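Local coordinates for protein beta-porphyranase A (PDB 4AW7) that hydrolyses the sulfated red-algal polysaccharide porphyran at its beta-1,4 linkages between galactose and 6-sulfated L-galactose, releasing mainly a disaccharide, at residues Ile114-Ala128 / Leu166-Ile178. Sequence-based numbering, arbitrary orientation. Where two conformers were deposited one is given.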
loop_
_atom_site.group_PDB
_atom_site.type_symbol
_atom_site.label_atom_id
_atom_site.label_comp_id
_atom_site.label_asym_id
_atom_site.label_seq_id
_atom_site.Cartn_x
_atom_site.Cartn_y
_atom_site.Cartn_z
ATOM N N ILE A 114 21.956 9.910 -11.970
ATOM C CA ILE A 114 21.316 10.323 -13.205
ATOM C C ILE A 114 21.674 11.804 -13.428
ATOM O O ILE A 114 21.864 12.536 -12.468
ATOM C CB ILE A 114 19.796 10.091 -13.212
ATOM C CG1 ILE A 114 19.196 10.279 -14.614
ATOM C CG2 ILE A 114 19.088 10.962 -12.154
ATOM C CD1 ILE A 114 17.726 9.880 -14.736
ATOM N N GLN A 115 21.850 12.203 -14.685
ATOM C CA GLN A 115 22.223 13.580 -15.008
ATOM C C GLN A 115 21.883 13.819 -16.455
ATOM O O GLN A 115 21.784 12.899 -17.254
ATOM C CB GLN A 115 23.729 13.798 -14.738
ATOM C CG GLN A 115 24.302 15.188 -15.031
ATOM C CD GLN A 115 23.611 16.284 -14.268
ATOM O OE1 GLN A 115 22.454 16.607 -14.556
ATOM N NE2 GLN A 115 24.318 16.896 -13.306
ATOM N N GLY A 116 21.694 15.086 -16.810
ATOM C CA GLY A 116 21.531 15.432 -18.216
ATOM C C GLY A 116 22.675 14.865 -19.039
ATOM O O GLY A 116 23.822 14.851 -18.602
ATOM N N GLY A 117 22.322 14.386 -20.215
ATOM C CA GLY A 117 23.316 13.883 -21.154
ATOM C C GLY A 117 23.654 12.425 -20.985
ATOM O O GLY A 117 24.378 11.855 -21.790
ATOM N N ILE A 118 23.122 11.789 -19.945
ATOM C CA ILE A 118 23.353 10.363 -19.715
ATOM C C ILE A 118 22.904 9.502 -20.890
ATOM O O ILE A 118 21.866 9.750 -21.503
ATOM C CB ILE A 118 22.677 9.902 -18.375
ATOM C CG1 ILE A 118 23.224 8.554 -17.932
ATOM C CG2 ILE A 118 21.176 9.935 -18.478
ATOM C CD1 ILE A 118 22.856 8.231 -16.489
ATOM N N ASP A 119 23.699 8.451 -21.171
ATOM C CA ASP A 119 23.359 7.461 -22.162
ATOM C C ASP A 119 22.378 6.476 -21.492
ATOM O O ASP A 119 22.771 5.605 -20.727
ATOM C CB ASP A 119 24.635 6.760 -22.665
ATOM C CG ASP A 119 24.359 5.650 -23.691
ATOM O OD1 ASP A 119 23.217 5.212 -23.868
ATOM O OD2 ASP A 119 25.338 5.242 -24.394
ATOM N N VAL A 120 21.109 6.659 -21.777
ATOM C CA VAL A 120 20.052 5.898 -21.150
ATOM C C VAL A 120 20.115 4.399 -21.510
ATOM O O VAL A 120 19.866 3.536 -20.675
ATOM C CB VAL A 120 18.688 6.495 -21.588
ATOM C CG1 VAL A 120 17.593 5.662 -21.176
ATOM C CG2 VAL A 120 18.486 7.924 -21.031
ATOM N N GLN A 121 20.464 4.084 -22.754
ATOM C CA GLN A 121 20.608 2.681 -23.135
ATOM C C GLN A 121 21.779 2.026 -22.380
ATOM O O GLN A 121 21.621 0.931 -21.843
ATOM C CB GLN A 121 20.698 2.547 -24.676
ATOM C CG GLN A 121 19.317 2.850 -25.367
ATOM C CD GLN A 121 18.180 1.859 -24.891
ATOM O OE1 GLN A 121 18.415 0.695 -24.920
ATOM N NE2 GLN A 121 17.019 2.325 -24.433
ATOM N N ALA A 122 22.905 2.716 -22.228
ATOM C CA ALA A 122 24.031 2.197 -21.469
ATOM C C ALA A 122 23.654 2.037 -19.989
ATOM O O ALA A 122 24.117 1.101 -19.332
ATOM C CB ALA A 122 25.318 3.051 -21.613
ATOM N N ALA A 123 22.908 2.987 -19.444
ATOM C CA ALA A 123 22.494 2.904 -18.046
ATOM C C ALA A 123 21.661 1.640 -17.843
ATOM O O ALA A 123 21.869 0.911 -16.873
ATOM C CB ALA A 123 21.715 4.174 -17.645
ATOM N N GLY A 124 20.722 1.398 -18.744
ATOM C CA GLY A 124 19.886 0.212 -18.671
ATOM C C GLY A 124 20.695 -1.065 -18.828
ATOM O O GLY A 124 20.526 -2.055 -18.079
ATOM N N ALA A 125 21.596 -1.075 -19.810
ATOM C CA ALA A 125 22.479 -2.232 -19.994
ATOM C C ALA A 125 23.291 -2.523 -18.756
ATOM O O ALA A 125 23.491 -3.690 -18.393
ATOM C CB ALA A 125 23.409 -2.007 -21.217
ATOM N N TRP A 126 23.746 -1.493 -18.060
ATOM C CA TRP A 126 24.543 -1.674 -16.878
ATOM C C TRP A 126 23.717 -2.350 -15.787
ATOM O O TRP A 126 24.250 -3.188 -15.068
ATOM C CB TRP A 126 25.150 -0.354 -16.380
ATOM C CG TRP A 126 25.744 -0.481 -15.058
ATOM C CD1 TRP A 126 25.290 0.076 -13.905
ATOM C CD2 TRP A 126 26.854 -1.326 -14.688
ATOM N NE1 TRP A 126 26.054 -0.322 -12.854
ATOM C CE2 TRP A 126 27.038 -1.176 -13.300
ATOM C CE3 TRP A 126 27.730 -2.160 -15.407
ATOM C CZ2 TRP A 126 28.039 -1.870 -12.599
ATOM C CZ3 TRP A 126 28.730 -2.830 -14.710
ATOM C CH2 TRP A 126 28.869 -2.688 -13.328
ATOM N N SER A 127 22.454 -1.967 -15.575
ATOM C CA SER A 127 21.686 -2.646 -14.537
ATOM C C SER A 127 21.671 -4.137 -14.798
ATOM O O SER A 127 21.825 -4.929 -13.871
ATOM C CB SER A 127 20.265 -2.091 -14.406
ATOM O OG SER A 127 19.421 -2.352 -15.522
ATOM N N ALA A 128 21.450 -4.525 -16.053
ATOM C CA ALA A 128 21.417 -5.949 -16.410
ATOM C C ALA A 128 22.767 -6.616 -16.271
ATOM O O ALA A 128 22.849 -7.738 -15.801
ATOM C CB ALA A 128 20.814 -6.163 -17.765
ATOM N N LEU A 166 13.340 12.226 -18.886
ATOM C CA LEU A 166 14.617 11.502 -18.822
ATOM C C LEU A 166 14.571 10.437 -17.703
ATOM O O LEU A 166 15.020 9.295 -17.910
ATOM C CB LEU A 166 15.774 12.489 -18.601
ATOM C CG LEU A 166 17.185 11.879 -18.477
ATOM C CD1 LEU A 166 17.528 11.101 -19.776
ATOM C CD2 LEU A 166 18.190 12.958 -18.194
ATOM N N MET A 167 14.017 10.778 -16.555
ATOM C CA MET A 167 13.903 9.816 -15.439
ATOM C C MET A 167 13.022 8.636 -15.846
ATOM O O MET A 167 13.329 7.482 -15.514
ATOM C CB MET A 167 13.343 10.558 -14.241
ATOM C CG MET A 167 14.324 11.487 -13.589
ATOM S SD MET A 167 13.505 12.654 -12.453
ATOM C CE MET A 167 14.912 13.190 -11.456
ATOM N N VAL A 168 11.947 8.909 -16.555
ATOM C CA VAL A 168 11.082 7.847 -17.034
ATOM C C VAL A 168 11.801 6.982 -18.070
ATOM O O VAL A 168 11.674 5.758 -18.060
ATOM C CB VAL A 168 9.742 8.385 -17.544
ATOM C CG1 VAL A 168 8.866 7.282 -18.141
ATOM C CG2 VAL A 168 8.983 9.096 -16.391
ATOM N N ASP A 169 12.583 7.604 -18.973
ATOM C CA ASP A 169 13.341 6.854 -19.961
ATOM C C ASP A 169 14.394 5.950 -19.301
ATOM O O ASP A 169 14.673 4.856 -19.788
ATOM C CB ASP A 169 13.995 7.822 -20.949
ATOM C CG ASP A 169 13.026 8.448 -21.906
ATOM O OD1 ASP A 169 11.886 7.960 -22.079
ATOM O OD2 ASP A 169 13.432 9.472 -22.542
ATOM N N PHE A 170 14.979 6.421 -18.210
ATOM C CA PHE A 170 15.938 5.657 -17.399
ATOM C C PHE A 170 15.225 4.412 -16.864
ATOM O O PHE A 170 15.701 3.279 -17.058
ATOM C CB PHE A 170 16.444 6.598 -16.305
ATOM C CG PHE A 170 17.534 6.087 -15.396
ATOM C CD1 PHE A 170 18.861 6.264 -15.703
ATOM C CD2 PHE A 170 17.220 5.558 -14.151
ATOM C CE1 PHE A 170 19.851 5.901 -14.820
ATOM C CE2 PHE A 170 18.185 5.219 -13.259
ATOM C CZ PHE A 170 19.521 5.361 -13.596
ATOM N N TYR A 171 14.073 4.610 -16.230
ATOM C CA TYR A 171 13.270 3.468 -15.785
ATOM C C TYR A 171 12.969 2.473 -16.926
ATOM O O TYR A 171 13.121 1.247 -16.782
ATOM C CB TYR A 171 11.939 3.930 -15.186
ATOM C CG TYR A 171 11.901 4.139 -13.687
ATOM C CD1 TYR A 171 11.537 3.109 -12.838
ATOM C CD2 TYR A 171 12.145 5.377 -13.092
ATOM C CE1 TYR A 171 11.487 3.266 -11.488
ATOM C CE2 TYR A 171 12.067 5.554 -11.719
ATOM C CZ TYR A 171 11.715 4.483 -10.908
ATOM O OH TYR A 171 11.596 4.560 -9.540
ATOM N N ALA A 172 12.517 2.998 -18.065
ATOM C CA ALA A 172 12.110 2.154 -19.179
ATOM C C ALA A 172 13.269 1.320 -19.684
ATOM O O ALA A 172 13.119 0.119 -19.925
ATOM C CB ALA A 172 11.543 3.010 -20.335
ATOM N N SER A 173 14.431 1.947 -19.831
ATOM C CA SER A 173 15.592 1.247 -20.308
ATOM C C SER A 173 15.989 0.114 -19.370
ATOM O O SER A 173 16.383 -0.979 -19.774
ATOM C CB SER A 173 16.747 2.233 -20.509
ATOM O OG SER A 173 17.884 1.521 -20.942
ATOM N N ILE A 174 15.903 0.369 -18.079
ATOM C CA ILE A 174 16.273 -0.631 -17.076
ATOM C C ILE A 174 15.328 -1.816 -17.192
ATOM O O ILE A 174 15.779 -2.972 -17.231
ATOM C CB ILE A 174 16.274 -0.025 -15.659
ATOM C CG1 ILE A 174 17.463 0.936 -15.512
ATOM C CG2 ILE A 174 16.288 -1.155 -14.599
ATOM C CD1 ILE A 174 17.391 1.861 -14.334
ATOM N N GLY A 175 14.022 -1.555 -17.216
ATOM C CA GLY A 175 13.052 -2.654 -17.349
ATOM C C GLY A 175 13.295 -3.454 -18.628
ATOM O O GLY A 175 13.297 -4.681 -18.618
ATOM N N LYS A 176 13.522 -2.760 -19.733
ATOM C CA LYS A 176 13.729 -3.438 -21.001
ATOM C C LYS A 176 14.944 -4.343 -20.943
ATOM O O LYS A 176 14.891 -5.539 -21.361
ATOM C CB LYS A 176 13.898 -2.420 -22.117
ATOM C CG LYS A 176 13.993 -3.084 -23.480
ATOM C CD LYS A 176 14.187 -2.035 -24.576
ATOM C CE LYS A 176 15.591 -1.416 -24.511
ATOM N NZ LYS A 176 15.918 -0.501 -25.662
ATOM N N HIS A 177 16.043 -3.826 -20.432
ATOM C CA HIS A 177 17.280 -4.605 -20.412
ATOM C C HIS A 177 17.228 -5.782 -19.443
ATOM O O HIS A 177 17.686 -6.879 -19.757
ATOM C CB HIS A 177 18.473 -3.721 -20.101
ATOM C CG HIS A 177 18.907 -2.853 -21.248
ATOM N ND1 HIS A 177 18.344 -1.629 -21.526
ATOM C CD2 HIS A 177 19.901 -3.022 -22.150
ATOM C CE1 HIS A 177 18.961 -1.090 -22.564
ATOM N NE2 HIS A 177 19.919 -1.911 -22.958
ATOM N N ILE A 178 16.655 -5.589 -18.264
ATOM C CA ILE A 178 16.515 -6.673 -17.298
ATOM C C ILE A 178 15.639 -7.786 -17.884
ATOM O O ILE A 178 15.991 -8.999 -17.820
ATOM C CB ILE A 178 16.026 -6.136 -15.942
ATOM C CG1 ILE A 178 17.195 -5.407 -15.267
ATOM C CG2 ILE A 178 15.502 -7.309 -15.067
ATOM C CD1 ILE A 178 16.880 -4.782 -13.925
#
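Gly124 meets Ser173 and Ile174 where the two helices come closest, its CA 4.0 Å from Ile174 N; a side chain on Gly124 would collide with Ser173 OG and His177 ND1, which is why glycine suits the place. Small Ser173 fits the same tight seam: with OG anti to its own backbone N (chi1 178°), the hydroxyl donates to Val120 O at 2.8 Å, arriving on the carbonyl face opposite Gly124 N. The His177 ring lies flat over the Gly124-Ala125 peptide, Ala125 N 3.4 Å above its centre, while ND1 donates in the ring plane to Ser173 O (2.7 Å). An alanine here is likely to leave the hole among Gln121, Gly124, Ala125 and Ala128 poorly filled and Ser173 O without its side-chain donor. These neighbouring helices, crossing at -43°, flank strand 136-142 in sequence, and Ile174 and Ile178 pack on its Phe141, as helices cover parallel strands in the (beta/alpha)-barrel of such glycoside hydrolases. Towards the loop 114-118 apolar residues take over: Ile114 CD1 sits over one face of Phe170, 4.2 Å from the ring centroid, and branched Val120 sends CG1 into the hole among Leu166, Asp169, Phe170 and Ser173, while its CG2 lies against Leu166 CD1 (3.5 Å). The solvent side is looser and polar: exposed Gln121 and partly exposed Lys176 cross there at about a right angle, joined by one hydrogen bond from Lys176 NZ to Gln121 OE1 at 2.9 Å.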